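Local coordinates for protein diaminopimelate decarboxylase (Methanocaldococcus jannaschii, PDB 1TWI) that decarboxylates meso-diaminopimelate to L-lysine, the last step of lysine biosynthesis, using pyridoxal 5'-phosphate as cofactor, at residues Ile16-Leu24 against Leu405-Leu413; Glu151-Pro161 against Tyr201-His210. All blocks are in the same frame, centred on the assembly; numbering follows the deposited sequence.

Interaction 1. Residues Ile16-Leu24 against Leu405-Leu413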
loop_
_atom_site.group_PDB
_atom_site.type_symbol
_atom_site.label_atom_id
_atom_site.label_comp_id
_atom_site.label_asym_id
_atom_site.label_seq_id
_atom_site.Cartn_x
_atom_site.Cartn_y
_atom_site.Cartn_z
ATOM N N ILE A 16 7.564 11.688 -24.584
ATOM C CA ILE A 16 6.567 10.598 -24.499
ATOM C C ILE A 16 5.507 11.007 -25.490
ATOM O O ILE A 16 4.906 12.085 -25.337
ATOM C CB ILE A 16 5.909 10.481 -23.071
ATOM C CG1 ILE A 16 7.019 10.210 -22.029
ATOM C CG2 ILE A 16 4.767 9.357 -23.114
ATOM C CD1 ILE A 16 6.676 10.572 -20.597
ATOM N N ASP A 17 5.288 10.183 -26.517
ATOM C CA ASP A 17 4.324 10.513 -27.560
ATOM C C ASP A 17 4.585 11.864 -28.213
ATOM O O ASP A 17 3.644 12.546 -28.657
ATOM C CB ASP A 17 2.903 10.507 -27.027
ATOM C CG ASP A 17 2.393 9.108 -26.809
ATOM O OD1 ASP A 17 2.718 8.216 -27.625
ATOM O OD2 ASP A 17 1.644 8.899 -25.838
ATOM N N GLY A 18 5.858 12.255 -28.268
ATOM C CA GLY A 18 6.148 13.539 -28.880
ATOM C C GLY A 18 6.072 14.736 -27.923
ATOM O O GLY A 18 6.397 15.864 -28.348
ATOM N N TYR A 19 5.649 14.524 -26.669
ATOM C CA TYR A 19 5.597 15.641 -25.717
ATOM C C TYR A 19 6.843 15.665 -24.814
ATOM O O TYR A 19 7.245 14.658 -24.249
ATOM C CB TYR A 19 4.332 15.531 -24.875
ATOM C CG TYR A 19 3.083 15.573 -25.727
ATOM C CD1 TYR A 19 2.553 16.800 -26.176
ATOM C CD2 TYR A 19 2.426 14.394 -26.118
ATOM C CE1 TYR A 19 1.386 16.840 -26.997
ATOM C CE2 TYR A 19 1.284 14.443 -26.938
ATOM C CZ TYR A 19 0.782 15.675 -27.358
ATOM O OH TYR A 19 -0.367 15.733 -28.120
ATOM N N ASP A 20 7.457 16.822 -24.689
ATOM C CA ASP A 20 8.661 16.992 -23.846
ATOM C C ASP A 20 8.328 16.636 -22.362
ATOM O O ASP A 20 7.506 17.301 -21.742
ATOM C CB ASP A 20 9.064 18.459 -23.984
ATOM C CG ASP A 20 10.341 18.795 -23.300
ATOM O OD1 ASP A 20 10.424 18.659 -22.068
ATOM O OD2 ASP A 20 11.261 19.235 -24.016
ATOM N N ALA A 21 8.973 15.632 -21.776
ATOM C CA ALA A 21 8.595 15.229 -20.421
ATOM C C ALA A 21 8.842 16.269 -19.360
ATOM O O ALA A 21 8.025 16.404 -18.423
ATOM C CB ALA A 21 9.307 13.948 -20.016
ATOM N N ILE A 22 9.973 16.965 -19.484
ATOM C CA ILE A 22 10.295 18.023 -18.518
ATOM C C ILE A 22 9.230 19.120 -18.585
ATOM O O ILE A 22 8.818 19.655 -17.548
ATOM C CB ILE A 22 11.703 18.611 -18.790
ATOM C CG1 ILE A 22 12.760 17.547 -18.449
ATOM C CG2 ILE A 22 11.969 19.820 -17.845
ATOM C CD1 ILE A 22 14.134 17.901 -18.980
ATOM N N GLU A 23 8.786 19.459 -19.791
ATOM C CA GLU A 23 7.728 20.481 -19.936
ATOM C C GLU A 23 6.420 19.977 -19.338
ATOM O O GLU A 23 5.644 20.761 -18.820
ATOM C CB GLU A 23 7.528 20.881 -21.392
ATOM C CG GLU A 23 8.733 21.677 -21.930
ATOM C CD GLU A 23 8.491 22.224 -23.326
ATOM O OE1 GLU A 23 7.430 21.910 -23.942
ATOM O OE2 GLU A 23 9.362 22.973 -23.798
ATOM N N LEU A 24 6.176 18.672 -19.402
ATOM C CA LEU A 24 4.972 18.133 -18.792
ATOM C C LEU A 24 5.074 18.328 -17.271
ATOM O O LEU A 24 4.082 18.763 -16.605
ATOM C CB LEU A 24 4.804 16.651 -19.109
ATOM C CG LEU A 24 4.390 16.232 -20.526
ATOM C CD1 LEU A 24 4.353 14.708 -20.599
ATOM C CD2 LEU A 24 3.051 16.783 -20.882
ATOM N N LEU A 405 -2.825 12.086 -19.742
ATOM C CA LEU A 405 -2.873 11.157 -20.860
ATOM C C LEU A 405 -2.269 11.906 -22.063
ATOM O O LEU A 405 -2.706 13.033 -22.374
ATOM C CB LEU A 405 -4.319 10.760 -21.207
ATOM C CG LEU A 405 -4.434 9.749 -22.376
ATOM C CD1 LEU A 405 -4.108 8.308 -21.965
ATOM C CD2 LEU A 405 -5.824 9.829 -22.938
ATOM N N THR A 406 -1.229 11.330 -22.686
ATOM C CA THR A 406 -0.620 11.947 -23.859
ATOM C C THR A 406 -1.265 11.203 -25.000
ATOM O O THR A 406 -1.292 9.969 -25.021
ATOM C CB THR A 406 0.933 11.780 -23.913
ATOM O OG1 THR A 406 1.266 10.405 -23.703
ATOM C CG2 THR A 406 1.611 12.666 -22.880
ATOM N N SER A 407 -1.738 11.974 -25.966
ATOM C CA SER A 407 -2.523 11.473 -27.078
ATOM C C SER A 407 -2.218 12.306 -28.329
ATOM O O SER A 407 -1.676 13.418 -28.229
ATOM C CB SER A 407 -4.002 11.643 -26.682
ATOM O OG SER A 407 -4.892 11.591 -27.788
ATOM N N LYS A 408 -2.516 11.765 -29.498
ATOM C CA LYS A 408 -2.302 12.549 -30.707
ATOM C C LYS A 408 -3.166 13.824 -30.605
ATOM O O LYS A 408 -2.830 14.878 -31.166
ATOM C CB LYS A 408 -2.725 11.731 -31.936
ATOM C CG LYS A 408 -1.672 10.756 -32.352
ATOM C CD LYS A 408 -2.220 9.754 -33.346
ATOM C CE LYS A 408 -1.098 8.892 -33.946
ATOM N NZ LYS A 408 -0.135 8.477 -32.888
ATOM N N LYS A 409 -4.267 13.744 -29.862
ATOM C CA LYS A 409 -5.174 14.890 -29.707
ATOM C C LYS A 409 -4.698 16.012 -28.791
ATOM O O LYS A 409 -5.271 17.102 -28.803
ATOM C CB LYS A 409 -6.516 14.407 -29.173
ATOM C CG LYS A 409 -7.136 13.270 -29.949
ATOM C CD LYS A 409 -8.176 13.793 -30.860
ATOM C CE LYS A 409 -8.968 12.675 -31.488
ATOM N NZ LYS A 409 -9.990 13.370 -32.340
ATOM N N GLY A 410 -3.694 15.732 -27.958
ATOM C CA GLY A 410 -3.189 16.726 -27.013
ATOM C C GLY A 410 -2.817 16.014 -25.705
ATOM O O GLY A 410 -2.832 14.779 -25.672
ATOM N N VAL A 411 -2.471 16.745 -24.653
ATOM C CA VAL A 411 -2.142 16.106 -23.382
ATOM C C VAL A 411 -3.324 16.456 -22.489
ATOM O O VAL A 411 -3.692 17.651 -22.389
ATOM C CB VAL A 411 -0.846 16.700 -22.740
ATOM C CG1 VAL A 411 -0.535 15.970 -21.366
ATOM C CG2 VAL A 411 0.330 16.516 -23.694
ATOM N N PHE A 412 -3.909 15.461 -21.834
ATOM C CA PHE A 412 -5.076 15.741 -21.001
ATOM C C PHE A 412 -4.934 15.316 -19.549
ATOM O O PHE A 412 -4.442 14.235 -19.251
ATOM C CB PHE A 412 -6.318 15.044 -21.609
ATOM C CG PHE A 412 -6.572 15.418 -23.046
ATOM C CD1 PHE A 412 -5.968 14.691 -24.092
ATOM C CD2 PHE A 412 -7.400 16.479 -23.349
ATOM C CE1 PHE A 412 -6.200 15.011 -25.443
ATOM C CE2 PHE A 412 -7.658 16.834 -24.706
ATOM C CZ PHE A 412 -7.045 16.083 -25.765
ATOM N N LEU A 413 -5.406 16.163 -18.634
ATOM C CA LEU A 413 -5.357 15.794 -17.219
ATOM C C LEU A 413 -6.417 14.695 -17.041
ATOM O O LEU A 413 -7.598 14.890 -17.336
ATOM C CB LEU A 413 -5.653 17.037 -16.317
ATOM C CG LEU A 413 -5.521 16.818 -14.784
ATOM C CD1 LEU A 413 -4.054 16.413 -14.441
ATOM C CD2 LEU A 413 -5.898 18.110 -14.015
#
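D17, in a type I' turn from I16 to Y19, faces T406 on the strand that leads into a type I turn from S407 to G410; their CA atoms are 6.3 Å apart. Two hydrogen bonds join the segments. T406 OG1 donates to D17 OD2 at 2.6 Å, on the lone pair turned away from the other carboxylate oxygen. D17 OD2 also bonds to S36 on strand 32-36. Y19 holds its CG anti to the carbonyl carbon (chi1 -60°), and its ring runs out toward the second turn. There its OH donates to S407 O at 2.7 Å, almost in line with the C=O. S407 O also takes the turn's own bond from G410 N, so it has two donors. V411 CG2 sits over the centre of the Y19 ring, 3.4 Å from the centroid, in a CH-pi contact. T406 CB meets CD2 of the same ring obliquely, at 3.7 Å. L24, in the helix that follows D20, adds its CD2 against V411 CG1 at 3.7 Å. The arrangement joins an N-terminal beta hairpin to the hairpin of strands 402-407 and 410-415, in the beta domain that accompanies the barrel in class-II decarboxylases.

Interaction 2. Residues Glu151-Pro161 against Tyr201-His210. With PLP (pyridoxal-5'-phosphate), chain E.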
loop_
_atom_site.group_PDB
_atom_site.type_symbol
_atom_site.label_atom_id
_atom_site.label_comp_id
_atom_site.label_asym_id
_atom_site.label_seq_id
_atom_site.Cartn_x
_atom_site.Cartn_y
_atom_site.Cartn_z
ATOM N N GLU A 151 -34.307 -14.216 -11.610
ATOM C CA GLU A 151 -33.436 -14.222 -12.775
ATOM C C GLU A 151 -32.564 -15.497 -12.836
ATOM O O GLU A 151 -32.640 -16.335 -11.943
ATOM C CB GLU A 151 -32.523 -12.997 -12.696
ATOM C CG GLU A 151 -33.226 -11.667 -12.924
ATOM C CD GLU A 151 -33.843 -11.559 -14.316
ATOM O OE1 GLU A 151 -33.258 -12.086 -15.287
ATOM O OE2 GLU A 151 -34.920 -10.949 -14.448
ATOM N N THR A 152 -31.743 -15.640 -13.887
ATOM C CA THR A 152 -30.835 -16.779 -13.995
ATOM C C THR A 152 -29.408 -16.203 -14.151
ATOM O O THR A 152 -29.164 -15.487 -15.119
ATOM C CB THR A 152 -31.154 -17.655 -15.229
ATOM O OG1 THR A 152 -32.476 -18.194 -15.085
ATOM C CG2 THR A 152 -30.162 -18.879 -15.310
ATOM N N ALA A 153 -28.483 -16.476 -13.212
ATOM C CA ALA A 153 -27.100 -15.951 -13.323
ATOM C C ALA A 153 -26.218 -16.864 -14.186
ATOM O O ALA A 153 -26.331 -18.082 -14.124
ATOM C CB ALA A 153 -26.454 -15.846 -11.922
ATOM N N ASN A 154 -25.333 -16.274 -14.975
ATOM C CA ASN A 154 -24.406 -17.045 -15.787
ATOM C C ASN A 154 -23.222 -17.359 -14.889
ATOM O O ASN A 154 -22.701 -16.443 -14.259
ATOM C CB ASN A 154 -23.956 -16.178 -16.973
ATOM C CG ASN A 154 -25.115 -15.904 -17.919
ATOM O OD1 ASN A 154 -25.841 -16.830 -18.254
ATOM N ND2 ASN A 154 -25.311 -14.639 -18.322
ATOM N N VAL A 155 -22.816 -18.632 -14.790
ATOM C CA VAL A 155 -21.672 -18.967 -13.951
ATOM C C VAL A 155 -20.596 -19.753 -14.693
ATOM O O VAL A 155 -20.914 -20.681 -15.436
ATOM C CB VAL A 155 -22.037 -19.774 -12.637
ATOM C CG1 VAL A 155 -22.809 -18.804 -11.585
ATOM C CG2 VAL A 155 -22.915 -20.995 -12.970
ATOM N N ALA A 156 -19.343 -19.301 -14.509
ATOM C CA ALA A 156 -18.156 -19.971 -15.018
ATOM C C ALA A 156 -17.501 -20.450 -13.694
ATOM O O ALA A 156 -17.930 -20.059 -12.599
ATOM C CB ALA A 156 -17.241 -18.956 -15.770
ATOM N N PHE A 157 -16.499 -21.318 -13.758
ATOM C CA PHE A 157 -15.905 -21.813 -12.542
ATOM C C PHE A 157 -14.422 -21.635 -12.581
ATOM O O PHE A 157 -13.769 -22.062 -13.547
ATOM C CB PHE A 157 -16.266 -23.329 -12.386
ATOM C CG PHE A 157 -17.727 -23.553 -12.202
ATOM C CD1 PHE A 157 -18.603 -23.447 -13.276
ATOM C CD2 PHE A 157 -18.237 -23.695 -10.920
ATOM C CE1 PHE A 157 -19.999 -23.462 -13.068
ATOM C CE2 PHE A 157 -19.636 -23.710 -10.699
ATOM C CZ PHE A 157 -20.499 -23.594 -11.751
ATOM N N ARG A 158 -13.867 -20.998 -11.552
ATOM C CA ARG A 158 -12.406 -20.805 -11.514
ATOM C C ARG A 158 -11.852 -22.104 -10.925
ATOM O O ARG A 158 -12.130 -22.445 -9.787
ATOM C CB ARG A 158 -12.011 -19.631 -10.599
ATOM C CG ARG A 158 -10.505 -19.497 -10.452
ATOM C CD ARG A 158 -10.089 -18.229 -9.665
ATOM N NE ARG A 158 -8.629 -18.048 -9.725
ATOM C CZ ARG A 158 -7.989 -16.965 -9.310
ATOM N NH1 ARG A 158 -8.674 -15.952 -8.788
ATOM N NH2 ARG A 158 -6.663 -16.896 -9.422
ATOM N N ILE A 159 -11.072 -22.819 -11.716
ATOM C CA ILE A 159 -10.516 -24.097 -11.283
ATOM C C ILE A 159 -9.010 -24.022 -11.075
ATOM O O ILE A 159 -8.331 -23.189 -11.693
ATOM C CB ILE A 159 -10.758 -25.185 -12.361
ATOM C CG1 ILE A 159 -10.085 -24.755 -13.706
ATOM C CG2 ILE A 159 -12.258 -25.262 -12.760
ATOM C CD1 ILE A 159 -10.265 -25.827 -14.882
ATOM N N ASN A 160 -8.488 -24.932 -10.246
ATOM C CA ASN A 160 -7.044 -25.044 -9.993
ATOM C C ASN A 160 -6.700 -26.405 -10.610
ATOM O O ASN A 160 -6.870 -27.424 -9.972
ATOM C CB ASN A 160 -6.820 -25.052 -8.507
ATOM C CG ASN A 160 -7.331 -23.788 -7.882
ATOM O OD1 ASN A 160 -7.367 -22.758 -8.557
ATOM N ND2 ASN A 160 -7.697 -23.833 -6.614
ATOM N N PRO A 161 -6.267 -26.406 -11.868
ATOM C CA PRO A 161 -5.909 -27.604 -12.647
ATOM C C PRO A 161 -4.741 -28.339 -12.065
ATOM O O PRO A 161 -3.973 -27.791 -11.260
ATOM C CB PRO A 161 -5.672 -27.060 -14.057
ATOM C CG PRO A 161 -5.142 -25.683 -13.810
ATOM C CD PRO A 161 -5.821 -25.171 -12.532
ATOM N N TYR A 201 -31.402 -21.732 -10.820
ATOM C CA TYR A 201 -31.205 -20.332 -11.177
ATOM C C TYR A 201 -29.830 -19.935 -11.678
ATOM O O TYR A 201 -29.497 -18.772 -11.638
ATOM C CB TYR A 201 -31.623 -19.412 -9.984
ATOM C CG TYR A 201 -33.024 -19.735 -9.475
ATOM C CD1 TYR A 201 -33.229 -20.793 -8.607
ATOM C CD2 TYR A 201 -34.140 -19.058 -9.963
ATOM C CE1 TYR A 201 -34.526 -21.183 -8.244
ATOM C CE2 TYR A 201 -35.435 -19.433 -9.601
ATOM C CZ TYR A 201 -35.613 -20.497 -8.748
ATOM O OH TYR A 201 -36.885 -20.913 -8.364
ATOM N N VAL A 202 -29.036 -20.892 -12.150
ATOM C CA VAL A 202 -27.709 -20.529 -12.687
ATOM C C VAL A 202 -27.615 -21.295 -14.000
ATOM O O VAL A 202 -28.291 -22.310 -14.182
ATOM C CB VAL A 202 -26.495 -20.900 -11.732
ATOM C CG1 VAL A 202 -26.652 -20.185 -10.350
ATOM C CG2 VAL A 202 -26.389 -22.450 -11.530
ATOM N N ASN A 203 -26.769 -20.778 -14.883
ATOM C CA ASN A 203 -26.518 -21.293 -16.196
ATOM C C ASN A 203 -24.996 -21.426 -16.327
ATOM O O ASN A 203 -24.284 -20.403 -16.319
ATOM C CB ASN A 203 -27.069 -20.278 -17.211
ATOM C CG ASN A 203 -26.696 -20.599 -18.634
ATOM O OD1 ASN A 203 -26.100 -19.753 -19.329
ATOM N ND2 ASN A 203 -27.040 -21.778 -19.084
ATOM N N VAL A 204 -24.530 -22.675 -16.447
ATOM C CA VAL A 204 -23.100 -23.031 -16.566
ATOM C C VAL A 204 -22.582 -22.622 -17.924
ATOM O O VAL A 204 -23.043 -23.177 -18.929
ATOM C CB VAL A 204 -22.899 -24.579 -16.390
ATOM C CG1 VAL A 204 -21.394 -24.937 -16.565
ATOM C CG2 VAL A 204 -23.338 -25.004 -14.969
ATOM N N VAL A 205 -21.632 -21.686 -17.979
ATOM C CA VAL A 205 -21.099 -21.219 -19.273
ATOM C C VAL A 205 -19.552 -21.349 -19.478
ATOM O O VAL A 205 -19.064 -21.068 -20.560
ATOM C CB VAL A 205 -21.399 -19.694 -19.561
ATOM C CG1 VAL A 205 -22.904 -19.427 -19.704
ATOM C CG2 VAL A 205 -20.768 -18.826 -18.469
ATOM N N GLY A 206 -18.783 -21.748 -18.477
ATOM C CA GLY A 206 -17.355 -21.870 -18.749
ATOM C C GLY A 206 -16.490 -22.249 -17.575
ATOM O O GLY A 206 -16.998 -22.504 -16.455
ATOM N N VAL A 207 -15.182 -22.333 -17.820
ATOM C CA VAL A 207 -14.209 -22.603 -16.750
ATOM C C VAL A 207 -13.162 -21.459 -16.898
ATOM O O VAL A 207 -12.958 -20.930 -17.986
ATOM C CB VAL A 207 -13.519 -23.992 -16.927
ATOM C CG1 VAL A 207 -14.553 -25.161 -16.688
ATOM C CG2 VAL A 207 -12.960 -24.085 -18.336
ATOM N N HIS A 208 -12.527 -21.102 -15.802
ATOM C CA HIS A 208 -11.555 -20.003 -15.743
ATOM C C HIS A 208 -10.355 -20.503 -14.940
ATOM O O HIS A 208 -10.467 -21.415 -14.078
ATOM C CB HIS A 208 -12.215 -18.819 -15.003
ATOM C CG HIS A 208 -11.255 -17.769 -14.537
ATOM N ND1 HIS A 208 -10.745 -17.740 -13.263
ATOM C CD2 HIS A 208 -10.728 -16.693 -15.173
ATOM C CE1 HIS A 208 -9.955 -16.685 -13.126
ATOM N NE2 HIS A 208 -9.930 -16.028 -14.275
ATOM N N CYS A 209 -9.183 -19.924 -15.223
ATOM C CA CYS A 209 -7.986 -20.277 -14.473
ATOM C C CYS A 209 -7.054 -19.060 -14.624
ATOM O O CYS A 209 -6.995 -18.413 -15.678
ATOM C CB CYS A 209 -7.325 -21.527 -15.082
ATOM S SG CYS A 209 -5.861 -22.041 -14.202
ATOM N N HIS A 210 -6.381 -18.723 -13.546
ATOM C CA HIS A 210 -5.448 -17.624 -13.558
ATOM C C HIS A 210 -4.347 -18.149 -12.673
ATOM O O HIS A 210 -4.576 -18.513 -11.487
ATOM C CB HIS A 210 -6.036 -16.380 -12.932
ATOM C CG HIS A 210 -5.017 -15.310 -12.762
ATOM N ND1 HIS A 210 -4.517 -14.600 -13.836
ATOM C CD2 HIS A 210 -4.348 -14.883 -11.663
ATOM C CE1 HIS A 210 -3.578 -13.780 -13.403
ATOM N NE2 HIS A 210 -3.455 -13.936 -12.087
HETATM N N1 PLP E . -7.085 -12.405 -13.725
HETATM C C2 PLP E . -7.086 -12.602 -12.355
HETATM C C2A PLP E . -8.125 -13.608 -11.804
HETATM C C3 PLP E . -6.182 -11.864 -11.595
HETATM O O3 PLP E . -6.212 -12.081 -10.255
HETATM C C4 PLP E . -5.271 -10.992 -12.131
HETATM C C4A PLP E . -4.297 -10.217 -11.181
HETATM O O4A PLP E . -4.567 -10.234 -10.021
HETATM C C5 PLP E . -5.259 -10.787 -13.529
HETATM C C6 PLP E . -6.167 -11.518 -14.279
HETATM C C5A PLP E . -4.325 -9.869 -14.305
HETATM O O4P PLP E . -2.930 -10.209 -14.097
HETATM P P PLP E . -1.773 -9.481 -14.901
HETATM O O1P PLP E . -0.546 -10.102 -14.371
HETATM O O2P PLP E . -1.879 -8.029 -14.528
HETATM O O3P PLP E . -1.970 -9.736 -16.326
HETATM O O HOH W 1 -7.124 -20.428 -11.002
#
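A153 to I159 and V202 to H208 pair as parallel neighbours in the TIM barrel that binds the cofactor. The axes of the two strand segments come within 4.2 Å and are inclined by 20°. Backbone bonds run from A153 N to Y201 O through to I159 N to H208 O. The register slips by one residue at V205, and G206 N is buried there without a partner. V155 CG2 packs on V202. The F157 and V204 side chains cross at about a right angle, with CE1 near V204 CG1. F157, V202 and V204 also touch helix 188-198. R158 points to the opposite face of the sheet. Its CG lies anti to the backbone N (chi1 175°), and the chain stays extended to NE. CB and CG pass the edge of the H208 ring, with CG 3.3 Å from H208 ND1. That nitrogen is buried with no partner, while H208 NE2 bonds to E290. R158 NE donates to a water at 3.1 Å. The water also accepts from H210 N and can donate to I159 O, joining the segments at their ends. CZ is near H210 CB and PLP C2A. The guanidinium stands 88° to the H208 ring, with H208 CE1 and PLP C2A over one face. R158 NH1 comes within 3.9 Å of the methyl carbon PLP C2A. R158 NH2 bonds weakly to H210 O at 3.4 Å. R158 also packs on C358 of the second subunit, the predicted proton donor. H210 ND1 bonds to G249 N, and its imidazole lies face-on to the pyridine ring, with PLP C2 3.4 Å above its plane.

Overall arrangement
The two contacts lie on opposite sides of the chain's centre. Their centres are 42 Å apart, and their nearest atoms about 24 Å, so they do not touch. Along the sequence, interaction 2 is nested inside the loop that interaction 1 closes. Interaction 1 brings the N-terminal part of the chain back to a late hairpin, which also packs on the second subunit. It lies away from the annotated sites. Interaction 2 belongs to the barrel and supplies three residues of the cofactor pocket. S213, G250, G292, R293 and Y387 hydrogen-bond the cofactor. C358 of the second subunit packs on R158, consistent with an active site built from both chains of the homodimer.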